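Local coordinates for bifunctional thiamine biosynthesis protein ThiDN (Methanocaldococcus jannaschii DSM 2661, PDB 2PHP) that probably makes thiamine phosphate, its N-terminal ThiD part phosphorylating hydroxymethylpyrimidine and its C-terminal ThiN domain, the part in this chain, joining the pyrimidine and thiazole halves, at residues B[20-25]-B[63-68]; B[38-43]-B[92-97]; B[52-57]-B[73-78]; B[80-85]-B[128-133]; B[99-104]-B[156-161]. One frame throughout, in Å; residues are numbered along the deposited sequence.

All five contacts belong to the ThiN domain, built round a mixed sheet with helices on both faces. Contacts 2 and 5, centres about 21 Å apart, share strand 95-100, which pairs with 37-40 in one and 159-164 in the other. Contacts 3 and 4 share helix 77-87: the first sets its start against strand 50-53, the second lays its middle beside helix 129-141. Contact 1, its centre about 26 Å from that of contact 4 and across the chain's centre, joins the end of helix 8-22 to the hairpin of strands 57-59 and 65-67. Along the chain, contact 1 crosses 2 and 3, and contact 4 crosses 2 and 5, tying early and late segments into one domain.

Contact 1 (B[20-25]-B[63-68]); sequences YLLKKM and GGFYIV
The carbonyl oxygen of L22 is engaged from two directions: M25 N donates to L22 O at 2.9 Å, inside a type I turn from L22 to M25, and the tip of the F65 ring abuts it, F65 CZ to L22 O 3.3 Å. A second carbonyl serves the same ring, for M25 O lies in the ring plane at the edge, 3.5 Å from F65 CE2. Aromatic edge hydrogens carry a slight positive charge, which suits phenylalanine to a place beside two carbonyl oxygens. The ring reaches them because its CG stands between the backbone N and the carbonyl carbon (chi1 58°), swinging it across toward the helix end. L22 CD1 adds a looser apolar touch to F65 CZ at 4.4 Å, while I57 and I30 pack against the ring from within the chain. Replacing F65 with an alanine would probably open a gap beside the turn and leave the L22 and M25 carbonyls without their ring edge. K23 carries its amino group away to a salt bridge, K23 NZ with D70 of a third subunit; its modelled approach to I67 is doubtful. The arrangement is that of the C-terminal part of helix 8-22 and the type I turn that follows, packed on a two-stranded antiparallel hairpin formed by 57-59 and 65-67.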
# COMPACT_ATOMS: atom_id res chain seq x y z
N TYR B 20 7.62 10.62 -7.68
CA TYR B 20 6.46 10.88 -8.53
C TYR B 20 6.86 10.66 -9.99
O TYR B 20 6.08 10.14 -10.79
CB TYR B 20 5.98 12.32 -8.31
CG TYR B 20 4.93 12.80 -9.29
CD1 TYR B 20 3.57 12.52 -9.10
CD2 TYR B 20 5.29 13.55 -10.42
CE1 TYR B 20 2.60 12.97 -10.01
CE2 TYR B 20 4.34 14.00 -11.33
CZ TYR B 20 3.00 13.71 -11.12
OH TYR B 20 2.08 14.17 -12.04
N LEU B 21 8.10 11.04 -10.33
CA LEU B 21 8.60 10.86 -11.69
C LEU B 21 8.89 9.39 -11.96
O LEU B 21 8.63 8.87 -13.05
CB LEU B 21 9.88 11.67 -11.91
CG LEU B 21 9.76 13.21 -11.95
CD1 LEU B 21 11.13 13.85 -12.10
CD2 LEU B 21 8.86 13.60 -13.12
N LEU B 22 9.42 8.70 -10.95
CA LEU B 22 9.75 7.29 -11.07
C LEU B 22 8.49 6.46 -11.34
O LEU B 22 8.50 5.56 -12.18
CB LEU B 22 10.43 6.80 -9.79
CG LEU B 22 11.70 5.96 -9.92
CD1 LEU B 22 11.52 4.90 -10.99
CD2 LEU B 22 12.87 6.86 -10.26
N LYS B 23 7.41 6.77 -10.62
CA LYS B 23 6.16 6.03 -10.78
C LYS B 23 5.61 6.12 -12.20
O LYS B 23 4.78 5.29 -12.59
CB LYS B 23 5.11 6.52 -9.78
CG LYS B 23 5.46 6.21 -8.33
CD LYS B 23 4.41 6.71 -7.34
CE LYS B 23 3.09 5.96 -7.47
NZ LYS B 23 2.44 6.20 -8.79
N LYS B 24 6.05 7.12 -12.96
CA LYS B 24 5.60 7.31 -14.33
C LYS B 24 6.50 6.61 -15.34
O LYS B 24 6.18 6.54 -16.52
CB LYS B 24 5.56 8.79 -14.70
CG LYS B 24 4.44 9.59 -14.03
CD LYS B 24 4.31 10.97 -14.65
CE LYS B 24 3.10 11.71 -14.10
NZ LYS B 24 2.73 12.92 -14.88
N MSE B 25 7.63 6.12 -14.86
CA MSE B 25 8.60 5.44 -15.71
C MSE B 25 8.35 3.95 -15.82
O MSE B 25 7.69 3.36 -14.97
CB MSE B 25 10.01 5.63 -15.15
CG MSE B 25 10.84 6.71 -15.79
SE MSE B 25 12.44 7.01 -14.77
CE MSE B 25 11.85 8.63 -13.92
N GLY B 63 3.86 -7.51 -13.25
CA GLY B 63 4.22 -6.43 -14.15
C GLY B 63 4.32 -5.11 -13.43
O GLY B 63 3.47 -4.79 -12.60
N GLY B 64 5.36 -4.35 -13.72
CA GLY B 64 5.54 -3.07 -13.06
C GLY B 64 6.38 -3.23 -11.81
O GLY B 64 7.17 -4.16 -11.71
N PHE B 65 6.20 -2.32 -10.86
CA PHE B 65 6.97 -2.36 -9.62
C PHE B 65 6.20 -1.73 -8.46
O PHE B 65 5.19 -1.06 -8.67
CB PHE B 65 8.30 -1.64 -9.83
CG PHE B 65 8.16 -0.21 -10.27
CD1 PHE B 65 8.26 0.83 -9.35
CD2 PHE B 65 7.92 0.11 -11.61
CE1 PHE B 65 8.13 2.17 -9.75
CE2 PHE B 65 7.78 1.44 -12.02
CZ PHE B 65 7.89 2.47 -11.09
N TYR B 66 6.69 -1.95 -7.25
CA TYR B 66 6.07 -1.39 -6.05
C TYR B 66 7.04 -0.45 -5.34
O TYR B 66 8.23 -0.77 -5.17
CB TYR B 66 5.72 -2.49 -5.04
CG TYR B 66 4.71 -3.52 -5.49
CD1 TYR B 66 3.37 -3.19 -5.65
CD2 TYR B 66 5.10 -4.84 -5.72
CE1 TYR B 66 2.43 -4.16 -6.01
CE2 TYR B 66 4.18 -5.81 -6.07
CZ TYR B 66 2.84 -5.46 -6.22
OH TYR B 66 1.91 -6.41 -6.55
N ILE B 67 6.54 0.71 -4.92
CA ILE B 67 7.36 1.64 -4.16
C ILE B 67 6.86 1.46 -2.72
O ILE B 67 5.74 1.82 -2.38
CB ILE B 67 7.18 3.08 -4.64
CG1 ILE B 67 7.63 3.16 -6.11
CG2 ILE B 67 8.03 4.02 -3.79
CD1 ILE B 67 7.63 4.55 -6.70
N VAL B 68 7.72 0.87 -1.89
CA VAL B 68 7.35 0.53 -0.51
C VAL B 68 7.94 1.39 0.61
O VAL B 68 9.14 1.63 0.64
CB VAL B 68 7.74 -0.95 -0.22
CG1 VAL B 68 7.13 -1.42 1.11
CG2 VAL B 68 7.28 -1.84 -1.38

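Contact 2 (B[38-43]-B[92-97]); sequences AESLPF and EIRACM
R94 lays its whole length along S40 and ends at E39. Its CB starts beside the serine, 3.5 Å from S40 OG and 3.4 Å from S40 O. CG keeps to the same serine; CD then passes P42, the two side chains running alongside with P42 CG 4.0 Å from R94 CD. A bend here (chi3 -66°) brings the guanidinium edge back to the strand, NE and CZ staying near S40 O. One nitrogen then does double work: R94 NH1 donates to S40 O at 2.8 Å, with the acceptor in the guanidinium plane, and to E39 OE2 at 2.9 Å, a salt bridge from the anti side but tilted 34° out of the carboxylate plane, the flat groups turned 78° apart. R94 NH2 passes E39 OE2 at 3.6 Å. The main bond of E39 is from A167 N to its OE1, and N14 ND2 donates to OE2, so both buried carboxylate oxygens are answered. R94 and A95 both face G164 of strand 159-164, a classic beta bulge between antiparallel neighbours of the mixed sheet; across the other edge S40 N donates to R94 O at 2.7 Å. A38 and C96 form a hydrogen-bonded pair. Their small side chains suit the face covered by I79 and I83 of helix 77-87, whereas E39 and A95 point to the opposite face, where helix 8-22 meets E39.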
# COMPACT_ATOMS: atom_id res chain seq x y z
N ALA B 38 18.01 8.12 -2.11
CA ALA B 38 18.30 8.94 -0.95
C ALA B 38 18.89 10.31 -1.30
O ALA B 38 19.50 10.50 -2.35
CB ALA B 38 19.25 8.20 -0.03
N GLU B 39 18.69 11.25 -0.39
CA GLU B 39 19.22 12.60 -0.56
C GLU B 39 19.55 13.13 0.82
O GLU B 39 18.81 12.90 1.79
CB GLU B 39 18.19 13.50 -1.24
CG GLU B 39 18.77 14.85 -1.69
CD GLU B 39 17.74 15.74 -2.38
OE1 GLU B 39 17.10 15.27 -3.35
OE2 GLU B 39 17.57 16.91 -1.96
N SER B 40 20.67 13.85 0.91
CA SER B 40 21.11 14.40 2.17
C SER B 40 21.03 15.91 2.21
O SER B 40 20.87 16.58 1.17
CB SER B 40 22.56 14.02 2.44
OG SER B 40 23.41 14.77 1.59
N LEU B 41 21.17 16.44 3.42
CA LEU B 41 21.21 17.87 3.63
C LEU B 41 22.65 18.20 3.23
O LEU B 41 23.50 17.29 3.13
CB LEU B 41 21.01 18.19 5.11
CG LEU B 41 19.62 18.06 5.72
CD1 LEU B 41 19.73 18.06 7.25
CD2 LEU B 41 18.73 19.20 5.23
N PRO B 42 22.96 19.48 3.00
CA PRO B 42 24.35 19.80 2.63
C PRO B 42 25.28 19.43 3.79
O PRO B 42 24.89 19.52 4.95
CB PRO B 42 24.29 21.30 2.37
CG PRO B 42 22.86 21.51 1.91
CD PRO B 42 22.09 20.66 2.88
N PHE B 43 26.51 19.01 3.48
CA PHE B 43 27.49 18.64 4.50
C PHE B 43 26.89 17.72 5.57
O PHE B 43 26.92 18.03 6.76
CB PHE B 43 28.04 19.91 5.16
CG PHE B 43 28.68 20.87 4.19
CD1 PHE B 43 29.93 20.59 3.63
CD2 PHE B 43 28.00 22.01 3.76
CE1 PHE B 43 30.48 21.41 2.65
CE2 PHE B 43 28.55 22.84 2.79
CZ PHE B 43 29.79 22.53 2.23
N GLU B 92 28.74 19.07 -3.32
CA GLU B 92 27.53 19.37 -4.09
C GLU B 92 26.70 18.11 -4.32
O GLU B 92 25.52 18.18 -4.64
CB GLU B 92 27.89 19.97 -5.46
CG GLU B 92 27.91 21.49 -5.52
CD GLU B 92 28.05 22.00 -6.95
OE1 GLU B 92 27.98 23.23 -7.14
OE2 GLU B 92 28.22 21.19 -7.88
N ILE B 93 27.33 16.95 -4.17
CA ILE B 93 26.63 15.67 -4.38
C ILE B 93 25.87 15.25 -3.11
O ILE B 93 26.47 14.87 -2.11
CB ILE B 93 27.65 14.58 -4.78
CG1 ILE B 93 28.32 14.98 -6.10
CG2 ILE B 93 26.96 13.23 -4.92
CD1 ILE B 93 27.34 15.09 -7.28
N ARG B 94 24.54 15.30 -3.18
CA ARG B 94 23.69 14.94 -2.03
C ARG B 94 22.73 13.78 -2.28
O ARG B 94 21.99 13.39 -1.37
CB ARG B 94 22.88 16.16 -1.58
CG ARG B 94 23.72 17.38 -1.25
CD ARG B 94 22.87 18.58 -0.82
NE ARG B 94 22.02 19.10 -1.90
CZ ARG B 94 20.72 18.86 -2.01
NH1 ARG B 94 20.11 18.11 -1.11
NH2 ARG B 94 20.02 19.37 -3.02
N ALA B 95 22.72 13.20 -3.48
CA ALA B 95 21.79 12.12 -3.77
C ALA B 95 22.34 10.91 -4.51
O ALA B 95 23.31 11.01 -5.27
CB ALA B 95 20.58 12.67 -4.53
N CYS B 96 21.69 9.77 -4.30
CA CYS B 96 22.09 8.52 -4.92
C CYS B 96 20.95 7.50 -4.98
O CYS B 96 20.11 7.43 -4.08
CB CYS B 96 23.27 7.92 -4.16
SG CYS B 96 23.81 6.28 -4.73
N MSE B 97 20.95 6.70 -6.04
CA MSE B 97 19.96 5.65 -6.23
C MSE B 97 20.67 4.43 -6.81
O MSE B 97 21.45 4.57 -7.75
CB MSE B 97 18.87 6.09 -7.21
CG MSE B 97 17.92 4.97 -7.57
SE MSE B 97 16.46 5.57 -8.67
CE MSE B 97 15.33 3.99 -8.62
O HOH W 1 26.10 15.26 0.68

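Contact 3 (B[52-57]-B[73-78]); sequences ALTGRI and FGASEH
A75 presses its methyl group into the end of strand 50-53, where CB rests 3.2 Å from A52 O and 3.6 Å from L53 O. So close to two carbonyls a single methyl fits well, and a third neighbour, T54 CG2, completes its setting at 4.1 Å from A75 CB. T54 owes this to its rotamer: with OG1 between the backbone N and the carbonyl carbon (chi1 48°), the methyl falls beside the backbone N and faces A75, while the hydroxyl OG1 is left to bond with D70 N and with Y66 OH of the second subunit. The branched residue thus shows carbon to one partner and oxygen to others. Next along, S76 CB meets A52 CB at 4.0 Å, and its hydroxyl caps I79 N. Serine is a common choice for this N-cap position, since a short polar side chain can replace the missing acceptor of the first turn. The segment is therefore a strand-to-helix connection: strand 71-73, antiparallel neighbour of 50-53, ends, G74 turns the chain with a positive phi, and helix 77-87 sets off over the sheet. Farther out R56 reaches across with its chain extended from CG to NE, crossing H78 at about a right angle. H78 holds CG anti to the backbone N (chi1 -177°), which carries the imidazole out to R56. The edge of the guanidinium, at R56 NH2, comes 3.8 Å from H78 CD2, the planes 60° apart, which makes this a plain touch and not a stack. R56 NH1 is bonded to V33 O.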
# COMPACT_ATOMS: atom_id res chain seq x y z
N ALA B 52 15.41 8.74 2.87
CA ALA B 52 15.14 7.73 1.84
C ALA B 52 13.93 6.87 2.22
O ALA B 52 13.32 7.10 3.26
CB ALA B 52 16.36 6.85 1.66
N LEU B 53 13.59 5.89 1.39
CA LEU B 53 12.45 5.01 1.66
C LEU B 53 12.73 4.09 2.84
O LEU B 53 13.84 3.60 2.98
CB LEU B 53 12.11 4.16 0.43
CG LEU B 53 11.60 4.93 -0.78
CD1 LEU B 53 11.44 4.01 -1.97
CD2 LEU B 53 10.28 5.57 -0.43
N THR B 54 11.72 3.88 3.67
CA THR B 54 11.85 2.99 4.82
C THR B 54 11.78 1.56 4.28
O THR B 54 12.25 0.62 4.92
CB THR B 54 10.72 3.25 5.85
OG1 THR B 54 9.46 3.29 5.16
CG2 THR B 54 10.95 4.58 6.57
N GLY B 55 11.20 1.41 3.10
CA GLY B 55 11.12 0.11 2.45
C GLY B 55 12.09 0.18 1.28
O GLY B 55 13.24 0.57 1.45
N ARG B 56 11.63 -0.20 0.09
CA ARG B 56 12.45 -0.15 -1.11
C ARG B 56 11.56 -0.25 -2.34
O ARG B 56 10.36 -0.44 -2.22
CB ARG B 56 13.47 -1.29 -1.12
CG ARG B 56 14.82 -0.88 -0.51
CD ARG B 56 15.96 -1.81 -0.92
NE ARG B 56 17.25 -1.23 -0.55
CZ ARG B 56 18.43 -1.70 -0.96
NH1 ARG B 56 18.50 -2.76 -1.75
NH2 ARG B 56 19.55 -1.08 -0.59
N ILE B 57 12.16 -0.10 -3.52
CA ILE B 57 11.41 -0.23 -4.75
C ILE B 57 11.66 -1.65 -5.22
O ILE B 57 12.81 -2.05 -5.40
CB ILE B 57 11.90 0.77 -5.81
CG1 ILE B 57 11.69 2.19 -5.27
CG2 ILE B 57 11.13 0.57 -7.12
CD1 ILE B 57 12.37 3.26 -6.06
N PHE B 73 14.16 10.57 7.24
CA PHE B 73 15.58 10.75 7.49
C PHE B 73 16.09 9.57 8.31
O PHE B 73 15.39 9.07 9.20
CB PHE B 73 15.83 12.05 8.25
CG PHE B 73 15.89 13.24 7.36
CD1 PHE B 73 17.09 13.60 6.75
CD2 PHE B 73 14.74 13.97 7.07
CE1 PHE B 73 17.15 14.66 5.86
CE2 PHE B 73 14.78 15.03 6.17
CZ PHE B 73 15.99 15.38 5.57
N GLY B 74 17.30 9.13 8.02
CA GLY B 74 17.87 8.01 8.74
C GLY B 74 17.35 6.68 8.26
O GLY B 74 17.72 5.64 8.79
N ALA B 75 16.48 6.69 7.25
CA ALA B 75 15.95 5.42 6.76
C ALA B 75 17.02 4.49 6.19
O ALA B 75 16.98 3.29 6.44
CB ALA B 75 14.86 5.66 5.71
N SER B 76 17.98 5.04 5.44
CA SER B 76 19.01 4.19 4.82
C SER B 76 20.49 4.44 5.14
O SER B 76 21.12 5.32 4.56
CB SER B 76 18.83 4.21 3.29
OG SER B 76 19.81 3.40 2.65
N GLU B 77 21.05 3.64 6.05
CA GLU B 77 22.47 3.77 6.37
C GLU B 77 23.31 3.38 5.15
O GLU B 77 24.32 4.02 4.86
CB GLU B 77 22.84 2.86 7.54
CG GLU B 77 22.44 3.40 8.89
CD GLU B 77 22.45 2.35 9.97
OE1 GLU B 77 23.48 1.64 10.09
OE2 GLU B 77 21.44 2.22 10.70
N HIS B 78 22.87 2.34 4.45
CA HIS B 78 23.56 1.83 3.27
C HIS B 78 23.86 2.89 2.21
O HIS B 78 25.02 3.15 1.91
CB HIS B 78 22.73 0.70 2.64
CG HIS B 78 23.38 0.05 1.46
ND1 HIS B 78 24.48 -0.77 1.57
CD2 HIS B 78 23.10 0.13 0.14
CE1 HIS B 78 24.84 -1.18 0.37
NE2 HIS B 78 24.02 -0.65 -0.52

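Contact 4 (B[80-85]-B[128-133]); sequences AKIILS and STMEWG
I82 and M130 form the close-packed, buried side of this helix pair, running alongside each other in the same direction, with I82 CD1 3.8 Å from M130 SE. In M130, a selenomethionine, chi2 (-59°) sets the selenium beside the isoleucine, and chi3 only directs the terminal methyl; beneath both side chains lies R161 of strand 159-164, so long flexible and branched apolar chains suit the layer between helices and sheet. S85 sits between the helices a little farther along. Its OG donates to K81 O at 2.8 Å, from the face of that carbonyl opposite to S85 N, and so folds back on its own helix while S85 OG still touches E131 CA at 3.3 Å. A small side chain that satisfies its own hydroxyl can sit against the E131 backbone here. Toward solvent the methylenes of K81 still lie close, passing M130 CB and E131 CG, with K81 CD 3.2 Å from S128 OG. The looseness is in the charged ends: K81 NZ stays 4.0 Å from E131 OE2, an attraction at longer range than a salt bridge. S128 is the N-cap of helix 129-141, though its bond to E131 N is weak. An alanine in place of K81 would probably leave the E131 carboxylate without its nearby positive charge and uncover the S128 hydroxyl. With short-segment axes 8.2 Å apart and crossing at -27°, the helices are near-parallel neighbours on one face of the central sheet, as in a layered alpha/beta fold.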
# COMPACT_ATOMS: atom_id res chain seq x y z
N ALA B 80 23.39 5.97 2.54
CA ALA B 80 23.93 7.13 3.23
C ALA B 80 25.46 7.06 3.21
O ALA B 80 26.13 8.08 3.02
CB ALA B 80 23.42 7.17 4.67
N LYS B 81 26.02 5.87 3.42
CA LYS B 81 27.47 5.69 3.41
C LYS B 81 28.05 6.14 2.07
O LYS B 81 29.13 6.72 2.02
CB LYS B 81 27.84 4.22 3.65
CG LYS B 81 27.55 3.68 5.05
CD LYS B 81 28.01 2.23 5.15
CE LYS B 81 27.46 1.52 6.39
NZ LYS B 81 28.00 2.10 7.65
N ILE B 82 27.32 5.88 0.99
CA ILE B 82 27.78 6.28 -0.33
C ILE B 82 27.78 7.81 -0.48
O ILE B 82 28.78 8.39 -0.90
CB ILE B 82 26.92 5.66 -1.45
CG1 ILE B 82 27.06 4.14 -1.44
CG2 ILE B 82 27.35 6.24 -2.80
CD1 ILE B 82 26.03 3.41 -2.33
N ILE B 83 26.67 8.44 -0.13
CA ILE B 83 26.56 9.90 -0.24
C ILE B 83 27.57 10.64 0.65
O ILE B 83 28.25 11.54 0.18
CB ILE B 83 25.13 10.37 0.10
CG1 ILE B 83 24.15 9.78 -0.92
CG2 ILE B 83 25.07 11.90 0.09
CD1 ILE B 83 22.69 9.93 -0.56
N LEU B 84 27.67 10.25 1.91
CA LEU B 84 28.62 10.91 2.80
C LEU B 84 30.05 10.72 2.32
O LEU B 84 30.88 11.61 2.50
CB LEU B 84 28.47 10.39 4.23
CG LEU B 84 27.41 11.13 5.05
CD1 LEU B 84 26.04 10.96 4.40
CD2 LEU B 84 27.40 10.61 6.48
N SER B 85 30.34 9.57 1.71
CA SER B 85 31.68 9.32 1.20
C SER B 85 31.96 10.20 -0.02
O SER B 85 33.00 10.86 -0.10
CB SER B 85 31.85 7.85 0.80
OG SER B 85 31.89 7.00 1.94
N SER B 128 34.16 -0.35 5.78
CA SER B 128 32.80 -0.53 5.30
C SER B 128 32.91 -0.60 3.78
O SER B 128 33.45 0.31 3.15
CB SER B 128 31.94 0.67 5.70
OG SER B 128 30.85 0.83 4.81
N THR B 129 32.41 -1.68 3.19
CA THR B 129 32.48 -1.84 1.75
C THR B 129 32.01 -0.59 1.00
O THR B 129 32.67 -0.14 0.07
CB THR B 129 31.61 -3.01 1.26
OG1 THR B 129 31.89 -4.18 2.03
CG2 THR B 129 31.89 -3.30 -0.22
N MSE B 130 30.88 -0.03 1.41
CA MSE B 130 30.34 1.15 0.73
C MSE B 130 31.15 2.42 0.89
O MSE B 130 31.21 3.24 -0.03
CB MSE B 130 28.89 1.40 1.17
CG MSE B 130 27.89 0.36 0.66
SE MSE B 130 27.82 0.23 -1.31
CE MSE B 130 29.07 -1.24 -1.52
N GLU B 131 31.79 2.61 2.04
CA GLU B 131 32.59 3.82 2.24
C GLU B 131 33.90 3.68 1.46
O GLU B 131 34.30 4.57 0.72
CB GLU B 131 32.88 4.01 3.73
CG GLU B 131 31.67 3.81 4.61
CD GLU B 131 31.93 4.09 6.08
OE1 GLU B 131 33.03 3.76 6.57
OE2 GLU B 131 31.02 4.63 6.74
N TRP B 132 34.54 2.53 1.63
CA TRP B 132 35.80 2.24 0.96
C TRP B 132 35.66 2.21 -0.56
O TRP B 132 36.47 2.80 -1.28
CB TRP B 132 36.34 0.91 1.46
CG TRP B 132 37.44 0.37 0.61
CD1 TRP B 132 38.76 0.72 0.65
CD2 TRP B 132 37.29 -0.55 -0.48
NE1 TRP B 132 39.44 0.08 -0.35
CE2 TRP B 132 38.57 -0.71 -1.05
CE3 TRP B 132 36.21 -1.25 -1.02
CZ2 TRP B 132 38.79 -1.54 -2.16
CZ3 TRP B 132 36.43 -2.08 -2.11
CH2 TRP B 132 37.71 -2.22 -2.67
N GLY B 133 34.65 1.50 -1.05
CA GLY B 133 34.43 1.39 -2.48
C GLY B 133 34.15 2.72 -3.15
O GLY B 133 34.64 2.99 -4.25

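Contact 5 (B[99-104]-B[156-161]); sequences IKYDGG and KEPMIR
I99 and I160 pair as an antiparallel hydrogen-bonded couple, with I99 N to I160 O at 2.8 Å and almost straight (176°) and I160 N to I99 O at 3.1 Å. Their side chains leave the same face of the sheet and meet at an oblique angle, I99 CG1 3.7 Å from I160 CB; beta-branched isoleucines suit both the strand and the apolar layer it shares with I177 and I106. M159, a selenomethionine, bends back so that its SE lies 3.4 Å from I99 O. Beyond the pair Y101 points toward the other segment, and chi1 (167°) lays its ring across P158 at about a right angle, Y101 CD2 3.3 Å from P158 CB. A flat ring suits this place, lying against the proline's methylenes and taking I160 CG1 at its edge, while G103 N lies over one face near the rim. A water fills the angle between the diverging chains, accepting from Y101 N and donating to P158 O and E157 OE2. Here antiparallel neighbours of the central sheet, 95-100 and 159-164, part, and the first chain leads through D102, which caps L105 N, into helix 103-109.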
# COMPACT_ATOMS: atom_id res chain seq x y z
N ILE B 99 20.64 0.93 -8.90
CA ILE B 99 19.84 0.25 -9.91
C ILE B 99 20.53 -1.02 -10.39
O ILE B 99 21.73 -1.23 -10.13
CB ILE B 99 19.56 1.16 -11.13
CG1 ILE B 99 20.86 1.43 -11.90
CG2 ILE B 99 18.95 2.47 -10.67
CD1 ILE B 99 20.64 2.30 -13.13
N LYS B 100 19.78 -1.88 -11.06
CA LYS B 100 20.32 -3.14 -11.54
C LYS B 100 21.53 -2.96 -12.46
O LYS B 100 21.58 -2.04 -13.28
CB LYS B 100 19.22 -3.93 -12.24
CG LYS B 100 19.64 -5.30 -12.70
CD LYS B 100 18.54 -5.91 -13.56
CE LYS B 100 18.87 -7.36 -13.92
NZ LYS B 100 17.82 -7.90 -14.82
N TYR B 101 22.51 -3.84 -12.31
CA TYR B 101 23.73 -3.80 -13.10
C TYR B 101 23.63 -4.61 -14.39
O TYR B 101 22.91 -5.60 -14.45
CB TYR B 101 24.88 -4.35 -12.27
CG TYR B 101 26.12 -4.63 -13.08
CD1 TYR B 101 27.04 -3.62 -13.39
CD2 TYR B 101 26.40 -5.92 -13.54
CE1 TYR B 101 28.19 -3.88 -14.12
CE2 TYR B 101 27.54 -6.20 -14.27
CZ TYR B 101 28.44 -5.18 -14.56
OH TYR B 101 29.59 -5.45 -15.26
N ASP B 102 24.38 -4.19 -15.40
CA ASP B 102 24.43 -4.88 -16.69
C ASP B 102 25.67 -4.41 -17.45
O ASP B 102 25.81 -3.23 -17.76
CB ASP B 102 23.17 -4.59 -17.52
CG ASP B 102 23.20 -5.28 -18.88
OD1 ASP B 102 24.12 -5.00 -19.69
OD2 ASP B 102 22.30 -6.09 -19.15
N GLY B 103 26.58 -5.35 -17.73
CA GLY B 103 27.81 -5.03 -18.43
C GLY B 103 27.64 -4.31 -19.76
O GLY B 103 28.31 -3.31 -20.03
N GLY B 104 26.75 -4.84 -20.60
CA GLY B 104 26.51 -4.22 -21.89
C GLY B 104 26.02 -2.79 -21.72
O GLY B 104 26.44 -1.89 -22.45
N LYS B 156 27.07 -11.27 -3.15
CA LYS B 156 26.65 -9.91 -3.48
C LYS B 156 26.37 -9.72 -4.96
O LYS B 156 27.24 -9.95 -5.80
CB LYS B 156 27.73 -8.92 -3.04
CG LYS B 156 27.96 -8.85 -1.55
CD LYS B 156 26.80 -8.17 -0.85
CE LYS B 156 27.03 -8.09 0.65
NZ LYS B 156 25.93 -7.37 1.34
N GLU B 157 25.16 -9.28 -5.29
CA GLU B 157 24.81 -9.07 -6.67
C GLU B 157 25.45 -7.76 -7.16
O GLU B 157 25.57 -6.81 -6.39
CB GLU B 157 23.28 -9.04 -6.82
CG GLU B 157 22.67 -7.68 -7.11
CD GLU B 157 21.15 -7.72 -7.09
OE1 GLU B 157 20.57 -7.90 -6.00
OE2 GLU B 157 20.53 -7.59 -8.17
N PRO B 158 25.89 -7.72 -8.43
CA PRO B 158 26.51 -6.51 -8.97
C PRO B 158 25.55 -5.31 -8.88
O PRO B 158 24.34 -5.51 -8.77
CB PRO B 158 26.85 -6.90 -10.41
CG PRO B 158 25.86 -7.98 -10.72
CD PRO B 158 25.84 -8.78 -9.45
N MSE B 159 26.08 -4.09 -8.93
CA MSE B 159 25.23 -2.91 -8.81
C MSE B 159 25.72 -1.67 -9.54
O MSE B 159 26.92 -1.46 -9.70
CB MSE B 159 25.10 -2.53 -7.33
CG MSE B 159 23.89 -1.65 -7.01
SE MSE B 159 22.27 -2.73 -7.13
CE MSE B 159 22.79 -4.06 -5.82
N ILE B 160 24.77 -0.85 -9.99
CA ILE B 160 25.09 0.42 -10.63
C ILE B 160 24.51 1.49 -9.70
O ILE B 160 23.33 1.45 -9.37
CB ILE B 160 24.43 0.60 -12.01
CG1 ILE B 160 25.12 -0.30 -13.05
CG2 ILE B 160 24.53 2.07 -12.45
CD1 ILE B 160 24.42 -0.31 -14.39
N ARG B 161 25.34 2.42 -9.27
CA ARG B 161 24.88 3.48 -8.39
C ARG B 161 24.96 4.82 -9.14
O ARG B 161 26.02 5.21 -9.61
CB ARG B 161 25.73 3.48 -7.12
CG ARG B 161 25.77 2.11 -6.45
CD ARG B 161 26.78 2.02 -5.32
NE ARG B 161 26.80 0.67 -4.73
CZ ARG B 161 27.43 -0.37 -5.27
NH1 ARG B 161 28.11 -0.25 -6.41
NH2 ARG B 161 27.35 -1.56 -4.68
O HOH W 2 22.13 -5.89 -10.17